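Local coordinates for protein imidazoleglycerol-phosphate dehydratase (Staphylococcus aureus subsp. aureus, PDB 2AE8) that catalyses the manganese-dependent dehydration of imidazoleglycerol phosphate to imidazoleacetol phosphate, the sixth step of histidine biosynthesis, at residues Leu67-Phe70 against Thr71-Gly75; Gly184-His187 against His188-Ala192; Gly154-Asp157 against Thr158-Glu162; Ile97-Val100 against Ile101-Leu105. All blocks are in the same frame, centred on the assembly; numbering follows the deposited sequence.

Contact 1. Residues Leu67-Phe70 against Thr71-Gly75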
loop_
_atom_site.group_PDB
_atom_site.type_symbol
_atom_site.label_atom_id
_atom_site.label_comp_id
_atom_site.label_asym_id
_atom_site.label_seq_id
_atom_site.Cartn_x
_atom_site.Cartn_y
_atom_site.Cartn_z
ATOM N N LEU B 67 45.614 7.660 15.213
ATOM C CA LEU B 67 46.156 8.343 16.401
ATOM C C LEU B 67 47.238 9.343 16.016
ATOM O O LEU B 67 47.409 10.353 16.679
ATOM C CB LEU B 67 46.656 7.336 17.444
ATOM C CG LEU B 67 45.561 6.402 17.969
ATOM C CD1 LEU B 67 46.087 5.394 18.999
ATOM C CD2 LEU B 67 44.422 7.229 18.549
ATOM N N THR B 68 47.956 9.082 14.928
ATOM C CA THR B 68 48.888 10.087 14.412
ATOM C C THR B 68 48.103 11.325 13.976
ATOM O O THR B 68 48.514 12.458 14.247
ATOM C CB THR B 68 49.771 9.514 13.268
ATOM O OG1 THR B 68 50.593 8.469 13.807
ATOM C CG2 THR B 68 50.657 10.596 12.633
ATOM N N LEU B 69 46.950 11.108 13.341
ATOM C CA LEU B 69 46.060 12.210 12.962
ATOM C C LEU B 69 45.530 12.970 14.179
ATOM O O LEU B 69 45.494 14.213 14.199
ATOM C CB LEU B 69 44.890 11.673 12.111
ATOM C CG LEU B 69 45.216 11.444 10.637
ATOM C CD1 LEU B 69 44.199 10.494 10.028
ATOM C CD2 LEU B 69 45.253 12.780 9.844
ATOM N N PHE B 70 45.119 12.217 15.193
ATOM C CA PHE B 70 44.667 12.783 16.458
ATOM C C PHE B 70 45.732 13.732 17.030
ATOM O O PHE B 70 45.438 14.876 17.400
ATOM C CB PHE B 70 44.345 11.658 17.445
ATOM C CG PHE B 70 44.103 12.128 18.858
ATOM C CD1 PHE B 70 42.830 12.530 19.269
ATOM C CD2 PHE B 70 45.150 12.157 19.787
ATOM C CE1 PHE B 70 42.597 12.968 20.583
ATOM C CE2 PHE B 70 44.939 12.598 21.095
ATOM C CZ PHE B 70 43.660 13.011 21.497
ATOM N N THR B 71 46.976 13.267 17.084
ATOM C CA THR B 71 48.032 14.104 17.677
ATOM C C THR B 71 48.184 15.411 16.944
ATOM O O THR B 71 48.195 16.470 17.575
ATOM C CB THR B 71 49.397 13.381 17.813
ATOM O OG1 THR B 71 49.900 13.012 16.527
ATOM C CG2 THR B 71 49.252 12.167 18.660
ATOM N N PHE B 72 48.244 15.359 15.613
ATOM C CA PHE B 72 48.416 16.569 14.805
ATOM C C PHE B 72 47.248 17.534 14.941
ATOM O O PHE B 72 47.441 18.752 15.074
ATOM C CB PHE B 72 48.619 16.208 13.323
ATOM C CG PHE B 72 48.881 17.395 12.440
ATOM C CD1 PHE B 72 50.189 17.796 12.165
ATOM C CD2 PHE B 72 47.826 18.127 11.888
ATOM C CE1 PHE B 72 50.440 18.904 11.350
ATOM C CE2 PHE B 72 48.063 19.243 11.080
ATOM C CZ PHE B 72 49.376 19.627 10.805
ATOM N N HIS B 73 46.028 17.006 14.895
ATOM C CA HIS B 73 44.844 17.876 14.877
ATOM C C HIS B 73 44.367 18.366 16.230
ATOM O O HIS B 73 43.676 19.378 16.289
ATOM C CB HIS B 73 43.697 17.213 14.101
ATOM C CG HIS B 73 43.972 17.121 12.637
ATOM N ND1 HIS B 73 43.759 18.175 11.782
ATOM C CD2 HIS B 73 44.507 16.128 11.886
ATOM C CE1 HIS B 73 44.121 17.830 10.558
ATOM N NE2 HIS B 73 44.578 16.593 10.595
ATOM N N SER B 74 44.712 17.643 17.301
ATOM C CA SER B 74 44.403 18.069 18.672
ATOM C C SER B 74 45.480 18.986 19.280
ATOM O O SER B 74 45.211 19.696 20.249
ATOM C CB SER B 74 44.213 16.870 19.605
ATOM O OG SER B 74 45.430 16.157 19.791
ATOM N N GLY B 75 46.689 18.928 18.730
ATOM C CA GLY B 75 47.854 19.596 19.323
ATOM C C GLY B 75 48.476 18.841 20.491
ATOM O O GLY B 75 49.419 19.334 21.126
#
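Leu67 to Ser74 form the last two turns of helix 61-74, where the amides of Thr71, Phe72, His73 and Ser74 bond to the carbonyls of Leu67, Thr68, Leu69 and Phe70. Gly75 then leaves the helix with positive phi. Two of these carbonyls are gripped twice, each by a backbone amide and a hydroxyl. Thr68 O takes Phe72 N at 3.2 Å and Thr71 OG1 at 2.7 Å, both from the same face of its plane. Thr71 reaches it because OG1 sits between its own backbone N and carbonyl carbon (chi1 62°). Ser74 OG donates to Phe70 O at 2.7 Å from above the carbonyl plane. It also lies over the rim of one Phe70 ring face, 3.8 Å from CE2, and bonds to Leu76 N. The helix is the middle element of the beta-alpha-beta unit 55-57, 61-74, 77-82. Leu67 to His73 probably belong to the substrate site. Phe70 packs on Leu78 of strand 77-82 and on Ser198 of helix 186-205. Leu69 and His73 run side by side, with Leu69 CD2 3.9 Å from His73 NE2. The imidazole edge faces Leu69 O, 3.2 Å from His73 CD2. His73 ND1 is hydrogen-bonded to Arg199 NE.

Contact 2. Residues Gly184-His187 against His188-Ala192; sequences GNTH and HEIEA. With MG (magnesium ion), chain L; MG (magnesium ion), chain T.
The dimetal active site of the dehydratase is built in part on the first turns of helix 186-205, where an N-cap precedes three metal ligands, His187, His188 and Glu191. Asn185 is the cap. Its OD1 accepts His188 N at 3.0 Å on a lone pair, in the plane of the amide. The same oxygen lies over one face of the His188 imidazole, offset toward the rim, with amide and ring planes 45° apart. Glu189 N bonds to Asn185 O, and Ile190 N to Thr186 O. Glu189 OE2 takes the amide of Gly184 at 2.9 Å on the anti side of the carboxylate, and is also bonded to Ser149 OG.

His187 and Glu191, one turn apart, share one magnesium ion. His187 CG is anti to the backbone N (chi1 -172°), as is Glu191 CG, and the two side chains converge on the ion. Glu191 OE1 binds it at 2.1 Å and His187 NE2 at 2.4 Å, with the carboxylate oxygen at the edge of the ring. His92 of a neighbouring subunit also binds this ion, and His65 belongs to this metal site too. His188 points to a second magnesium ion, shared with His91 and Glu95 of that subunit. Its other ring nitrogen, ND1, is bonded to Glu127 OE2, which fixes the turn of the ring. The enzyme's cofactor is manganese, two ions per subunit; magnesium occupies the sites here. The second magnesium ion lies 2.2 Å from His188 NE2 and carries three waters; water 2 lies in the plane of the ring.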
loop_
_atom_site.group_PDB
_atom_site.type_symbol
_atom_site.label_atom_id
_atom_site.label_comp_id
_atom_site.label_asym_id
_atom_site.label_seq_id
_atom_site.Cartn_x
_atom_site.Cartn_y
_atom_site.Cartn_z
ATOM N N GLY B 184 30.613 7.503 1.919
ATOM C CA GLY B 184 30.801 6.802 0.652
ATOM C C GLY B 184 32.009 5.889 0.727
ATOM O O GLY B 184 31.897 4.701 0.455
ATOM N N ASN B 185 33.165 6.459 1.079
ATOM C CA ASN B 185 34.417 5.691 1.247
ATOM C C ASN B 185 34.717 5.566 2.739
ATOM O O ASN B 185 34.736 6.569 3.447
ATOM C CB ASN B 185 35.592 6.346 0.490
ATOM C CG ASN B 185 36.900 5.582 0.663
ATOM O OD1 ASN B 185 37.604 5.756 1.659
ATOM N ND2 ASN B 185 37.227 4.734 -0.303
ATOM N N THR B 186 34.904 4.334 3.208
ATOM C CA THR B 186 35.013 4.036 4.628
ATOM C C THR B 186 36.287 4.629 5.241
ATOM O O THR B 186 36.260 5.100 6.366
ATOM C CB THR B 186 34.972 2.518 4.878
ATOM O OG1 THR B 186 33.851 1.964 4.180
ATOM C CG2 THR B 186 34.823 2.205 6.362
ATOM N N HIS B 187 37.398 4.590 4.500
ATOM C CA HIS B 187 38.645 5.195 4.974
ATOM C C HIS B 187 38.421 6.700 5.207
ATOM O O HIS B 187 38.783 7.231 6.255
ATOM C CB HIS B 187 39.786 4.941 3.971
ATOM C CG HIS B 187 41.131 5.361 4.470
ATOM N ND1 HIS B 187 42.132 4.456 4.767
ATOM C CD2 HIS B 187 41.636 6.588 4.751
ATOM C CE1 HIS B 187 43.201 5.110 5.195
ATOM N NE2 HIS B 187 42.928 6.403 5.189
ATOM N N HIS B 188 37.779 7.359 4.244
ATOM C CA HIS B 188 37.452 8.770 4.333
ATOM C C HIS B 188 36.513 9.054 5.499
ATOM O O HIS B 188 36.637 10.081 6.179
ATOM C CB HIS B 188 36.777 9.246 3.042
ATOM C CG HIS B 188 37.698 9.306 1.868
ATOM N ND1 HIS B 188 37.257 9.598 0.600
ATOM C CD2 HIS B 188 39.036 9.096 1.764
ATOM C CE1 HIS B 188 38.284 9.583 -0.235
ATOM N NE2 HIS B 188 39.374 9.280 0.447
ATOM N N GLU B 189 35.554 8.148 5.709
ATOM C CA GLU B 189 34.553 8.320 6.751
ATOM C C GLU B 189 35.221 8.338 8.123
ATOM O O GLU B 189 34.985 9.222 8.930
ATOM C CB GLU B 189 33.531 7.176 6.682
ATOM C CG GLU B 189 32.467 7.322 5.577
ATOM C CD GLU B 189 31.722 6.012 5.288
ATOM O OE1 GLU B 189 31.953 4.986 5.978
ATOM O OE2 GLU B 189 30.944 5.997 4.320
ATOM N N ILE B 190 36.022 7.323 8.392
ATOM C CA ILE B 190 36.733 7.231 9.648
ATOM C C ILE B 190 37.726 8.391 9.819
ATOM O O ILE B 190 37.824 8.984 10.893
ATOM C CB ILE B 190 37.458 5.881 9.737
ATOM C CG1 ILE B 190 36.414 4.746 9.682
ATOM C CG2 ILE B 190 38.265 5.806 11.032
ATOM C CD1 ILE B 190 37.004 3.365 9.386
ATOM N N GLU B 191 38.458 8.703 8.760
ATOM C CA GLU B 191 39.432 9.791 8.816
ATOM C C GLU B 191 38.784 11.140 9.106
ATOM O O GLU B 191 39.262 11.880 9.966
ATOM C CB GLU B 191 40.285 9.833 7.545
ATOM C CG GLU B 191 41.314 10.940 7.544
ATOM C CD GLU B 191 42.509 10.644 6.651
ATOM O OE1 GLU B 191 42.567 9.563 6.024
ATOM O OE2 GLU B 191 43.398 11.508 6.575
ATOM N N ALA B 192 37.704 11.478 8.401
ATOM C CA ALA B 192 36.965 12.716 8.696
ATOM C C ALA B 192 36.520 12.776 10.161
ATOM O O ALA B 192 36.620 13.824 10.811
ATOM C CB ALA B 192 35.747 12.879 7.747
HETATM MG MG MG L . 44.240 8.349 5.590
HETATM MG MG MG T . 41.428 9.313 -0.277
HETATM O O HOH W 1 42.547 9.641 1.931
HETATM O O HOH W 2 40.712 8.872 -2.339
HETATM O O HOH W 3 41.247 11.218 -1.194
#

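Contact 3. Residues Gly154-Asp157 against Thr158-Glu162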
loop_
_atom_site.group_PDB
_atom_site.type_symbol
_atom_site.label_atom_id
_atom_site.label_comp_id
_atom_site.label_asym_id
_atom_site.label_seq_id
_atom_site.Cartn_x
_atom_site.Cartn_y
_atom_site.Cartn_z
ATOM N N GLY B 154 41.210 -2.363 5.112
ATOM C CA GLY B 154 42.310 -3.332 5.156
ATOM C C GLY B 154 41.929 -4.464 6.093
ATOM O O GLY B 154 40.937 -5.168 5.888
ATOM N N THR B 155 42.700 -4.622 7.159
ATOM C CA THR B 155 42.458 -5.712 8.083
ATOM C C THR B 155 41.703 -5.230 9.340
ATOM O O THR B 155 41.347 -6.022 10.216
ATOM C CB THR B 155 43.823 -6.378 8.428
ATOM O OG1 THR B 155 43.608 -7.703 8.936
ATOM C CG2 THR B 155 44.569 -5.548 9.413
ATOM N N PHE B 156 41.460 -3.927 9.421
ATOM C CA PHE B 156 40.855 -3.303 10.614
ATOM C C PHE B 156 39.318 -3.385 10.636
ATOM O O PHE B 156 38.664 -2.885 9.724
ATOM C CB PHE B 156 41.285 -1.836 10.664
ATOM C CG PHE B 156 40.924 -1.116 11.934
ATOM C CD1 PHE B 156 41.648 -1.341 13.115
ATOM C CD2 PHE B 156 39.890 -0.172 11.941
ATOM C CE1 PHE B 156 41.330 -0.664 14.288
ATOM C CE2 PHE B 156 39.567 0.505 13.103
ATOM C CZ PHE B 156 40.287 0.272 14.279
ATOM N N ASP B 157 38.765 -3.970 11.701
ATOM C CA ASP B 157 37.318 -4.019 11.922
ATOM C C ASP B 157 36.781 -2.632 12.226
ATOM O O ASP B 157 37.100 -2.018 13.226
ATOM C CB ASP B 157 36.961 -4.978 13.063
ATOM C CG ASP B 157 37.185 -6.438 12.687
ATOM O OD1 ASP B 157 37.517 -7.238 13.569
ATOM O OD2 ASP B 157 37.010 -6.790 11.504
ATOM N N THR B 158 35.955 -2.160 11.315
ATOM C CA THR B 158 35.412 -0.838 11.305
ATOM C C THR B 158 34.460 -0.603 12.529
ATOM O O THR B 158 34.304 0.533 13.023
ATOM C CB THR B 158 34.761 -0.735 9.898
ATOM O OG1 THR B 158 35.208 0.410 9.170
ATOM C CG2 THR B 158 33.303 -0.937 9.902
ATOM N N GLU B 159 33.847 -1.665 13.042
ATOM C CA GLU B 159 33.075 -1.545 14.295
ATOM C C GLU B 159 33.907 -1.057 15.499
ATOM O O GLU B 159 33.348 -0.630 16.512
ATOM C CB GLU B 159 32.318 -2.836 14.642
ATOM C CG GLU B 159 33.171 -4.015 15.109
ATOM C CD GLU B 159 32.330 -5.253 15.428
ATOM O OE1 GLU B 159 31.102 -5.269 15.127
ATOM O OE2 GLU B 159 32.896 -6.224 15.988
ATOM N N LEU B 160 35.239 -1.101 15.367
ATOM C CA LEU B 160 36.136 -0.681 16.451
ATOM C C LEU B 160 36.162 0.825 16.603
ATOM O O LEU B 160 36.519 1.322 17.658
ATOM C CB LEU B 160 37.559 -1.157 16.178
ATOM C CG LEU B 160 37.726 -2.670 16.294
ATOM C CD1 LEU B 160 39.139 -3.065 15.872
ATOM C CD2 LEU B 160 37.377 -3.137 17.699
ATOM N N VAL B 161 35.818 1.548 15.540
ATOM C CA VAL B 161 35.844 3.011 15.581
ATOM C C VAL B 161 34.915 3.547 16.692
ATOM O O VAL B 161 35.320 4.382 17.538
ATOM C CB VAL B 161 35.450 3.607 14.212
ATOM C CG1 VAL B 161 35.305 5.106 14.294
ATOM C CG2 VAL B 161 36.462 3.232 13.151
ATOM N N GLU B 162 33.678 3.060 16.719
ATOM C CA GLU B 162 32.751 3.490 17.780
ATOM C C GLU B 162 33.239 3.022 19.164
ATOM O O GLU B 162 33.123 3.749 20.150
ATOM C CB GLU B 162 31.344 2.956 17.516
ATOM C CG GLU B 162 30.292 3.457 18.499
ATOM C CD GLU B 162 28.894 2.944 18.144
ATOM O OE1 GLU B 162 28.782 2.142 17.189
ATOM O OE2 GLU B 162 27.922 3.337 18.833
#
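Strand 156-157 turns into helix 159-171 here, and Leu160 N closes the turn on Asp157 O at 3.0 Å. The donor stands above the carbonyl plane of Asp157, 45° out of it. The next amide, Val161 N, bonds to Thr158 O.

Phe156 meets the new helix with its ring. CG lies anti to the backbone N (chi1 -171°), which carries the ring across Leu160 at an oblique angle. Phe156 CE1 is 3.6 Å from Leu160 CD1, and CZ is equally close to Leu160 CB. Val161 comes to the ring edge, near its plane, with CG2 4.1 Å from Phe156 CE2. Leu160 CD1 also lies 4.0 Å from Asp157 CB, and thus touches both strand residues. Beyond the contact, Phe62 meets the Phe156 ring with the planes about 40° apart, while Leu160 packs on His91 of helix 90-111.

The acidic ends of Asp157 and Glu159 serve other partners. Asp157 OD2 forms a salt bridge with Lys152, and OD1 accepts Gly154 N of a neighbouring subunit. Glu159 OE1 accepts Thr186 N of the same neighbour, near a magnesium ion at the subunit interface that is about 3 Å from the Glu159 side chain at the nearest atoms. The two carboxylates come within 5.3 Å, between Asp157 OD1 and Glu159 OE2, without touching. Their like charges are probably eased by the lysine and by the amides of the neighbour. The apolar groups thus hold the corner together within the chain, while the acids tie it to the next subunit.

Contact 4. Residues Ile97-Val100 against Ile101-Leu105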
loop_
_atom_site.group_PDB
_atom_site.type_symbol
_atom_site.label_atom_id
_atom_site.label_comp_id
_atom_site.label_asym_id
_atom_site.label_seq_id
_atom_site.Cartn_x
_atom_site.Cartn_y
_atom_site.Cartn_z
ATOM N N ILE B 97 43.510 1.132 24.754
ATOM C CA ILE B 97 44.116 2.400 24.368
ATOM C C ILE B 97 43.121 3.578 24.515
ATOM O O ILE B 97 43.465 4.656 25.019
ATOM C CB ILE B 97 44.736 2.310 22.944
ATOM C CG1 ILE B 97 45.947 1.357 22.969
ATOM C CG2 ILE B 97 45.106 3.686 22.424
ATOM C CD1 ILE B 97 46.614 1.148 21.654
ATOM N N GLY B 98 41.881 3.364 24.084
ATOM C CA GLY B 98 40.841 4.402 24.228
ATOM C C GLY B 98 40.548 4.745 25.678
ATOM O O GLY B 98 40.385 5.918 26.031
ATOM N N ILE B 99 40.465 3.720 26.516
ATOM C CA ILE B 99 40.201 3.905 27.940
ATOM C C ILE B 99 41.329 4.757 28.610
ATOM O O ILE B 99 41.054 5.725 29.330
ATOM C CB ILE B 99 40.072 2.544 28.640
ATOM C CG1 ILE B 99 38.726 1.873 28.307
ATOM C CG2 ILE B 99 40.274 2.680 30.171
ATOM C CD1 ILE B 99 38.637 0.407 28.781
ATOM N N VAL B 100 42.578 4.405 28.325
ATOM C CA VAL B 100 43.737 5.100 28.916
ATOM C C VAL B 100 43.832 6.534 28.439
ATOM O O VAL B 100 44.064 7.437 29.246
ATOM C CB VAL B 100 45.050 4.345 28.645
ATOM C CG1 VAL B 100 46.291 5.183 29.093
ATOM C CG2 VAL B 100 45.027 2.995 29.357
ATOM N N ILE B 101 43.645 6.751 27.136
ATOM C CA ILE B 101 43.623 8.105 26.592
ATOM C C ILE B 101 42.519 8.923 27.248
ATOM O O ILE B 101 42.748 10.068 27.611
ATOM C CB ILE B 101 43.515 8.134 25.047
ATOM C CG1 ILE B 101 44.799 7.577 24.420
ATOM C CG2 ILE B 101 43.276 9.548 24.548
ATOM C CD1 ILE B 101 44.751 7.425 22.917
ATOM N N GLY B 102 41.332 8.341 27.418
ATOM C CA GLY B 102 40.239 9.052 28.089
ATOM C C GLY B 102 40.605 9.433 29.522
ATOM O O GLY B 102 40.350 10.562 29.953
ATOM N N GLN B 103 41.201 8.486 30.247
ATOM C CA GLN B 103 41.596 8.688 31.646
ATOM C C GLN B 103 42.683 9.766 31.775
ATOM O O GLN B 103 42.621 10.620 32.669
ATOM C CB GLN B 103 42.086 7.368 32.262
ATOM C CG GLN B 103 40.954 6.406 32.638
ATOM C CD GLN B 103 41.443 5.016 33.021
ATOM O OE1 GLN B 103 42.584 4.635 32.748
ATOM N NE2 GLN B 103 40.569 4.246 33.625
ATOM N N LEU B 104 43.661 9.739 30.876
ATOM C CA LEU B 104 44.721 10.755 30.882
ATOM C C LEU B 104 44.169 12.118 30.506
ATOM O O LEU B 104 44.561 13.145 31.087
ATOM C CB LEU B 104 45.873 10.345 29.962
ATOM C CG LEU B 104 46.607 9.081 30.413
ATOM C CD1 LEU B 104 47.623 8.683 29.342
ATOM C CD2 LEU B 104 47.273 9.245 31.812
ATOM N N LEU B 105 43.219 12.138 29.566
ATOM C CA LEU B 105 42.567 13.395 29.207
ATOM C C LEU B 105 41.862 14.001 30.407
ATOM O O LEU B 105 41.921 15.218 30.617
ATOM C CB LEU B 105 41.591 13.226 28.029
ATOM C CG LEU B 105 42.207 13.163 26.627
ATOM C CD1 LEU B 105 41.112 12.901 25.538
ATOM C CD2 LEU B 105 42.966 14.441 26.332
#
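Ile97 and Ile101, one turn apart in the middle of helix 90-111, share a backbone bond and a side-chain contact. Ile101 N donates to Ile97 O at 3.0 Å, nearly straight at 168°. The next three carbonyls are met in the same way. Gly98 O takes Gly102 N, Ile99 O takes Gln103 N at 2.9 Å, and Val100 O takes Leu104 N at 2.8 Å. Leu105 N continues the ladder to Ile101 O. The carbonyls of Ile97 to Ile101 and the amides of Ile101 to Leu105 are thus satisfied within the alpha-helix. The apolar branches then pair alongside one another. Ile97 CG2 touches Ile101 CD1 at 3.8 Å, and Val100 CG1 meets Leu104 CD1 at the same distance. Helix 90-111 packs against the mixed sheet that holds strands 31-36 and 43-48: Val100 and Leu104 rest on Ile45, and Ile97 on Leu43. Ile99 packs on Ala167 and Asn171 of helix 159-171 and also on Arg36 of strand 31-36. Its CG2, anti to the backbone N, lies 3.8 Å from Gln103 NE2. The extended Gln103 chain runs beside Ile99 and points the same way. Its OE1 has a weak hydrogen bond from Lys34 NZ of strand 31-36.

In the fold
Along the chain the order is contact 1, contact 4, contact 3, contact 2. Contacts 1 and 4 lie on helices 61-74 and 90-111, their centres 14 Å apart, and meet through Leu67 and Ile97. Contacts 3 and 2 lie at the starts of helices 159-171 and 186-205. Their centres are 11 Å apart, and Thr158 and Val161 pack on Ile190. Leu69 touching Glu191 joins contact 1 to contact 2. Contacts 2 and 4 are farthest apart, about 23 Å between centres. The four helices thus pack on one another in a fold described as a duplicated half-domain, and metal sites form where subunits meet.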